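Local coordinates for protein putative C39-like peptidase (Bacillus anthracis, PDB 3ERV) that is of unproven function but probably acts as a cysteine peptidase of the C39-like family, within the papain-like clan CA, at residues 154-159 with 213-218; 190-195 with 200-205. All coordinates share one frame; numbering follows the deposited sequence.

Contact 1. Residues 154-159 with 213-218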
loop_
_atom_site.group_PDB
_atom_site.type_symbol
_atom_site.label_atom_id
_atom_site.label_comp_id
_atom_site.label_asym_id
_atom_site.label_seq_id
_atom_site.Cartn_x
_atom_site.Cartn_y
_atom_site.Cartn_z
ATOM N N ALA A 154 -10.035 4.820 -9.107
ATOM C CA ALA A 154 -11.085 4.264 -9.955
ATOM C C ALA A 154 -10.444 3.306 -10.930
ATOM O O ALA A 154 -9.234 3.395 -11.202
ATOM C CB ALA A 154 -11.859 5.380 -10.695
ATOM N N PRO A 155 -11.245 2.365 -11.451
ATOM C CA PRO A 155 -10.713 1.367 -12.383
ATOM C C PRO A 155 -10.073 2.042 -13.607
ATOM O O PRO A 155 -10.505 3.133 -14.067
ATOM C CB PRO A 155 -11.946 0.540 -12.754
ATOM C CG PRO A 155 -12.878 0.722 -11.555
ATOM C CD PRO A 155 -12.664 2.140 -11.121
ATOM N N LEU A 156 -9.006 1.443 -14.108
ATOM C CA LEU A 156 -8.307 2.048 -15.203
ATOM C C LEU A 156 -8.642 1.242 -16.424
ATOM O O LEU A 156 -8.886 0.024 -16.350
ATOM C CB LEU A 156 -6.790 2.045 -14.984
ATOM C CG LEU A 156 -6.209 2.952 -13.886
ATOM C CD1 LEU A 156 -4.712 2.662 -13.629
ATOM C CD2 LEU A 156 -6.465 4.433 -14.174
ATOM N N ASP A 157 -8.672 1.942 -17.548
ATOM C CA ASP A 157 -8.740 1.320 -18.839
ATOM C C ASP A 157 -7.550 0.390 -18.995
ATOM O O ASP A 157 -6.441 0.710 -18.573
ATOM C CB ASP A 157 -8.621 2.419 -19.880
ATOM C CG ASP A 157 -9.090 1.985 -21.240
ATOM O OD1 ASP A 157 -10.048 2.642 -21.725
ATOM O OD2 ASP A 157 -8.509 1.017 -21.828
ATOM N N GLU A 158 -7.778 -0.729 -19.659
ATOM C CA GLU A 158 -6.747 -1.728 -19.872
ATOM C C GLU A 158 -5.485 -1.207 -20.521
ATOM O O GLU A 158 -4.409 -1.737 -20.282
ATOM C CB GLU A 158 -7.286 -2.868 -20.736
ATOM C CG GLU A 158 -7.908 -3.994 -19.954
ATOM C CD GLU A 158 -6.857 -4.819 -19.215
ATOM O OE1 GLU A 158 -7.197 -5.364 -18.135
ATOM O OE2 GLU A 158 -5.692 -4.900 -19.711
ATOM N N ASP A 159 -5.611 -0.188 -21.366
ATOM C CA ASP A 159 -4.457 0.296 -22.122
ATOM C C ASP A 159 -3.503 1.133 -21.286
ATOM O O ASP A 159 -2.370 1.398 -21.718
ATOM C CB ASP A 159 -4.886 1.056 -23.391
ATOM C CG ASP A 159 -5.836 2.208 -23.104
ATOM O OD1 ASP A 159 -5.998 2.603 -21.917
ATOM O OD2 ASP A 159 -6.413 2.746 -24.091
ATOM N N TRP A 213 -9.134 -1.183 -6.447
ATOM C CA TRP A 213 -8.396 -2.069 -5.497
ATOM C C TRP A 213 -8.351 -3.504 -6.012
ATOM O O TRP A 213 -7.279 -4.130 -6.073
ATOM C CB TRP A 213 -9.035 -2.049 -4.097
ATOM C CG TRP A 213 -8.362 -2.996 -3.145
ATOM C CD1 TRP A 213 -7.061 -2.943 -2.697
ATOM C CD2 TRP A 213 -8.945 -4.161 -2.538
ATOM N NE1 TRP A 213 -6.812 -4.000 -1.825
ATOM C CE2 TRP A 213 -7.944 -4.764 -1.729
ATOM C CE3 TRP A 213 -10.213 -4.759 -2.610
ATOM C CZ2 TRP A 213 -8.177 -5.929 -1.005
ATOM C CZ3 TRP A 213 -10.446 -5.917 -1.892
ATOM C CH2 TRP A 213 -9.439 -6.483 -1.080
ATOM N N VAL A 214 -9.525 -4.018 -6.391
ATOM C CA VAL A 214 -9.620 -5.373 -6.966
ATOM C C VAL A 214 -8.796 -5.493 -8.265
ATOM O O VAL A 214 -8.082 -6.477 -8.493
ATOM C CB VAL A 214 -11.105 -5.774 -7.215
ATOM C CG1 VAL A 214 -11.165 -6.994 -8.127
ATOM C CG2 VAL A 214 -11.821 -6.053 -5.890
ATOM N N GLN A 215 -8.893 -4.464 -9.101
ATOM C CA GLN A 215 -8.113 -4.382 -10.339
ATOM C C GLN A 215 -6.604 -4.440 -10.144
ATOM O O GLN A 215 -5.925 -5.054 -10.962
ATOM C CB GLN A 215 -8.449 -3.112 -11.131
ATOM C CG GLN A 215 -7.671 -3.042 -12.421
ATOM C CD GLN A 215 -8.132 -1.906 -13.299
ATOM O OE1 GLN A 215 -8.118 -0.738 -12.917
ATOM N NE2 GLN A 215 -8.542 -2.248 -14.493
ATOM N N MET A 216 -6.078 -3.809 -9.086
ATOM C CA MET A 216 -4.652 -3.941 -8.764
ATOM C C MET A 216 -4.269 -5.217 -8.023
ATOM O O MET A 216 -3.126 -5.355 -7.614
ATOM C CB MET A 216 -4.128 -2.719 -7.991
ATOM C CG MET A 216 -4.023 -1.448 -8.834
ATOM S SD MET A 216 -2.841 -1.546 -10.201
ATOM C CE MET A 216 -1.275 -1.860 -9.355
ATOM N N GLY A 217 -5.198 -6.156 -7.835
ATOM C CA GLY A 217 -4.802 -7.455 -7.335
ATOM C C GLY A 217 -5.349 -7.738 -5.947
ATOM O O GLY A 217 -4.930 -8.691 -5.294
ATOM N N SER A 218 -6.268 -6.903 -5.487
ATOM C CA SER A 218 -6.799 -7.025 -4.121
ATOM C C SER A 218 -5.690 -7.080 -3.034
ATOM O O SER A 218 -5.808 -7.833 -2.064
ATOM C CB SER A 218 -7.690 -8.273 -4.029
ATOM O OG SER A 218 -8.938 -8.024 -4.660
#
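Gln215 and Leu156 meet through a pair of hydrogen bonds in which one side-chain amide reads the backbone of one residue. Gln215 OE1 accepts from Leu156 N at 2.6 Å, an almost straight bond (N-H...O 172°) that uses an in-plane lone pair of the amide oxygen. Beside it, Gln215 NE2 donates to Leu156 O over 3.0 Å, and this carbonyl too is met in its plane, on a lone pair. The primary amide thus serves both the N-H and the C=O of a residue in a loop, and the two bonds together fix which end of the amide is oxygen and how it is turned. An extended chain delivers it: CG stands anti to the backbone N (chi1 -179°) and the next bond is anti as well, carrying the group straight off the helix end. Pro155 only comes close, its CA lying 3.4 Å from Gln215 OE1.

Farther along the loop Asp157 OD2 accepts from Asp159 N at 3.2 Å, an Asx turn. Behind Gln215 the helix ends in a Schellman motif: Ser218 N bonds to Trp213 O and Gly217 N to Val214 O, with Gly217 at positive phi as the C-prime residue.

The contact lies at the surface, where the loop between strands 145-150 and 162-166 runs past the C-terminal end of helix 206-215. Pro155 also rests on Lys208 and Gln211 of that helix, while Leu156 touches Asn150 of strand 145-150.

Contact 2. Residues 190-195 with 200-205; sequences VYIRDP and LDVKVP
The Arg193 guanidinium carries Leu200 CD2 over one face, offset toward the rim, while Leu200 O and a water lie in plane at its edge. NH1 gives Leu200 O only a weak, bent bond of 3.0 Å, and NH2 donates to that water and to Val37 O. The Tyr191 ring meets Lys203 obliquely: the two side chains run alongside, Lys203 CD 3.6 Å from Tyr191 CE1, and the phenol hydroxyl bonds to Asp186.

The backbones pair as an antiparallel hairpin. Val190 and Val204 make a hydrogen-bonded pair through both N-H groups, Tyr191 and Lys203 the next, non-hydrogen-bonded pair. Ile192 N reaches Val202 O at 3.0 Å; beyond this, a second water accepts from Val202 N and lies within bonding distance of Ile192 O and Leu200 O, linking the two segments beyond the last pair. Ile192 CG1 sits between backbone N and carbonyl carbon (chi1 65°), pressed to 3.4 Å from Val202 CG1, and Val190 CG2 packs equally tightly on Val204 CG2.

Asp194, bonded to His178, follows the strand and could complete a Cys-His-Asp triad. Strand 189-193 lies between 177-185 and 203-205, with Phe209 of helix 206-215 covering Val190, Ile192 and Val204.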
loop_
_atom_site.group_PDB
_atom_site.type_symbol
_atom_site.label_atom_id
_atom_site.label_comp_id
_atom_site.label_asym_id
_atom_site.label_seq_id
_atom_site.Cartn_x
_atom_site.Cartn_y
_atom_site.Cartn_z
ATOM N N VAL A 190 -15.148 5.777 1.072
ATOM C CA VAL A 190 -14.106 5.293 1.987
ATOM C C VAL A 190 -13.263 6.486 2.386
ATOM O O VAL A 190 -13.264 7.517 1.692
ATOM C CB VAL A 190 -13.180 4.186 1.417
ATOM C CG1 VAL A 190 -13.973 2.917 1.108
ATOM C CG2 VAL A 190 -12.395 4.673 0.216
ATOM N N TYR A 191 -12.566 6.333 3.516
ATOM C CA TYR A 191 -11.731 7.379 4.077
ATOM C C TYR A 191 -10.286 6.863 4.156
ATOM O O TYR A 191 -10.042 5.752 4.650
ATOM C CB TYR A 191 -12.274 7.765 5.464
ATOM C CG TYR A 191 -13.675 8.329 5.375
ATOM C CD1 TYR A 191 -13.881 9.703 5.254
ATOM C CD2 TYR A 191 -14.788 7.491 5.390
ATOM C CE1 TYR A 191 -15.165 10.232 5.147
ATOM C CE2 TYR A 191 -16.086 8.006 5.282
ATOM C CZ TYR A 191 -16.263 9.375 5.163
ATOM O OH TYR A 191 -17.535 9.902 5.064
ATOM N N ILE A 192 -9.334 7.642 3.652
ATOM C CA ILE A 192 -7.967 7.158 3.597
ATOM C C ILE A 192 -6.956 8.149 4.163
ATOM O O ILE A 192 -7.250 9.346 4.321
ATOM C CB ILE A 192 -7.569 6.809 2.150
ATOM C CG1 ILE A 192 -7.570 8.082 1.293
ATOM C CG2 ILE A 192 -8.508 5.724 1.568
ATOM C CD1 ILE A 192 -7.235 7.845 -0.155
ATOM N N ARG A 193 -5.762 7.627 4.466
ATOM C CA ARG A 193 -4.531 8.436 4.584
ATOM C C ARG A 193 -3.724 8.233 3.298
ATOM O O ARG A 193 -3.323 7.109 2.961
ATOM C CB ARG A 193 -3.688 8.005 5.802
ATOM C CG ARG A 193 -4.302 8.345 7.137
ATOM C CD ARG A 193 -3.956 9.738 7.647
ATOM N NE ARG A 193 -4.517 9.822 8.995
ATOM C CZ ARG A 193 -5.658 10.411 9.320
ATOM N NH1 ARG A 193 -6.367 11.057 8.376
ATOM N NH2 ARG A 193 -6.074 10.364 10.597
ATOM N N ASP A 194 -3.508 9.318 2.568
ATOM C CA ASP A 194 -2.775 9.273 1.316
ATOM C C ASP A 194 -1.445 10.023 1.471
ATOM O O ASP A 194 -1.448 11.262 1.624
ATOM C CB ASP A 194 -3.631 9.935 0.243
ATOM C CG ASP A 194 -3.032 9.821 -1.130
ATOM O OD1 ASP A 194 -1.779 9.823 -1.263
ATOM O OD2 ASP A 194 -3.846 9.707 -2.076
ATOM N N PRO A 195 -0.308 9.283 1.428
ATOM C CA PRO A 195 1.015 9.863 1.686
ATOM C C PRO A 195 1.429 10.942 0.672
ATOM O O PRO A 195 2.413 11.639 0.896
ATOM C CB PRO A 195 1.980 8.652 1.633
ATOM C CG PRO A 195 1.233 7.572 0.900
ATOM C CD PRO A 195 -0.247 7.843 1.066
ATOM N N LEU A 200 -5.755 15.438 6.430
ATOM C CA LEU A 200 -6.374 14.427 7.272
ATOM C C LEU A 200 -7.722 14.019 6.766
ATOM O O LEU A 200 -8.334 13.104 7.292
ATOM C CB LEU A 200 -6.592 14.991 8.660
ATOM C CG LEU A 200 -5.310 15.578 9.208
ATOM C CD1 LEU A 200 -5.562 16.356 10.481
ATOM C CD2 LEU A 200 -4.366 14.422 9.440
ATOM N N ASP A 201 -8.222 14.717 5.762
ATOM C CA ASP A 201 -9.593 14.476 5.356
ATOM C C ASP A 201 -9.607 14.145 3.900
ATOM O O ASP A 201 -9.570 15.032 3.065
ATOM C CB ASP A 201 -10.450 15.714 5.613
ATOM C CG ASP A 201 -10.673 15.966 7.089
ATOM O OD1 ASP A 201 -11.082 15.013 7.788
ATOM O OD2 ASP A 201 -10.467 17.116 7.548
ATOM N N VAL A 202 -9.621 12.859 3.590
ATOM C CA VAL A 202 -9.589 12.434 2.208
ATOM C C VAL A 202 -10.627 11.344 2.063
ATOM O O VAL A 202 -10.478 10.248 2.619
ATOM C CB VAL A 202 -8.203 11.844 1.781
ATOM C CG1 VAL A 202 -8.287 11.290 0.390
ATOM C CG2 VAL A 202 -7.089 12.863 1.855
ATOM N N LYS A 203 -11.707 11.629 1.353
ATOM C CA LYS A 203 -12.667 10.564 1.091
ATOM C C LYS A 203 -12.896 10.442 -0.370
ATOM O O LYS A 203 -12.778 11.415 -1.088
ATOM C CB LYS A 203 -13.979 10.796 1.810
ATOM C CG LYS A 203 -14.783 11.917 1.297
ATOM C CD LYS A 203 -15.985 12.056 2.196
ATOM C CE LYS A 203 -17.167 12.677 1.494
ATOM N NZ LYS A 203 -18.402 12.131 2.132
ATOM N N VAL A 204 -13.173 9.229 -0.818
ATOM C CA VAL A 204 -13.317 8.980 -2.226
ATOM C C VAL A 204 -14.515 8.077 -2.353
ATOM O O VAL A 204 -14.828 7.356 -1.414
ATOM C CB VAL A 204 -12.050 8.311 -2.836
ATOM C CG1 VAL A 204 -10.816 9.130 -2.518
ATOM C CG2 VAL A 204 -11.892 6.885 -2.332
ATOM N N PRO A 205 -15.220 8.163 -3.500
ATOM C CA PRO A 205 -16.338 7.291 -3.862
ATOM C C PRO A 205 -16.002 5.823 -3.651
ATOM O O PRO A 205 -15.079 5.283 -4.282
ATOM C CB PRO A 205 -16.551 7.568 -5.365
ATOM C CG PRO A 205 -15.901 8.912 -5.629
ATOM C CD PRO A 205 -15.085 9.317 -4.416
HETATM O O HOH W 1 -9.121 10.984 5.487
HETATM O O HOH W 2 -8.546 11.724 10.126
#

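In the fold
From the N terminus, the chain passes helix 50-61 and strand 145-150 before reaching the loop at 154-159, the first half of contact 1. It then forms the two-stranded sheet 162-166/169-173 and strand 177-185 and enters 190-195. Contact 2 closes the short hairpin connection there, with four residues between its segments. Strand 203-205 leads directly into helix 206-215, whose end returns to the loop and completes contact 1. Contact 2 is therefore nested inside the long loop of contact 1; their centres lie about 18 Å apart, and the nearest atoms of the two contacts are about 7 Å apart, so they do not touch. Contact 2 adds a strand to the large antiparallel sheet; contact 1 ties the following helix to the surface loop.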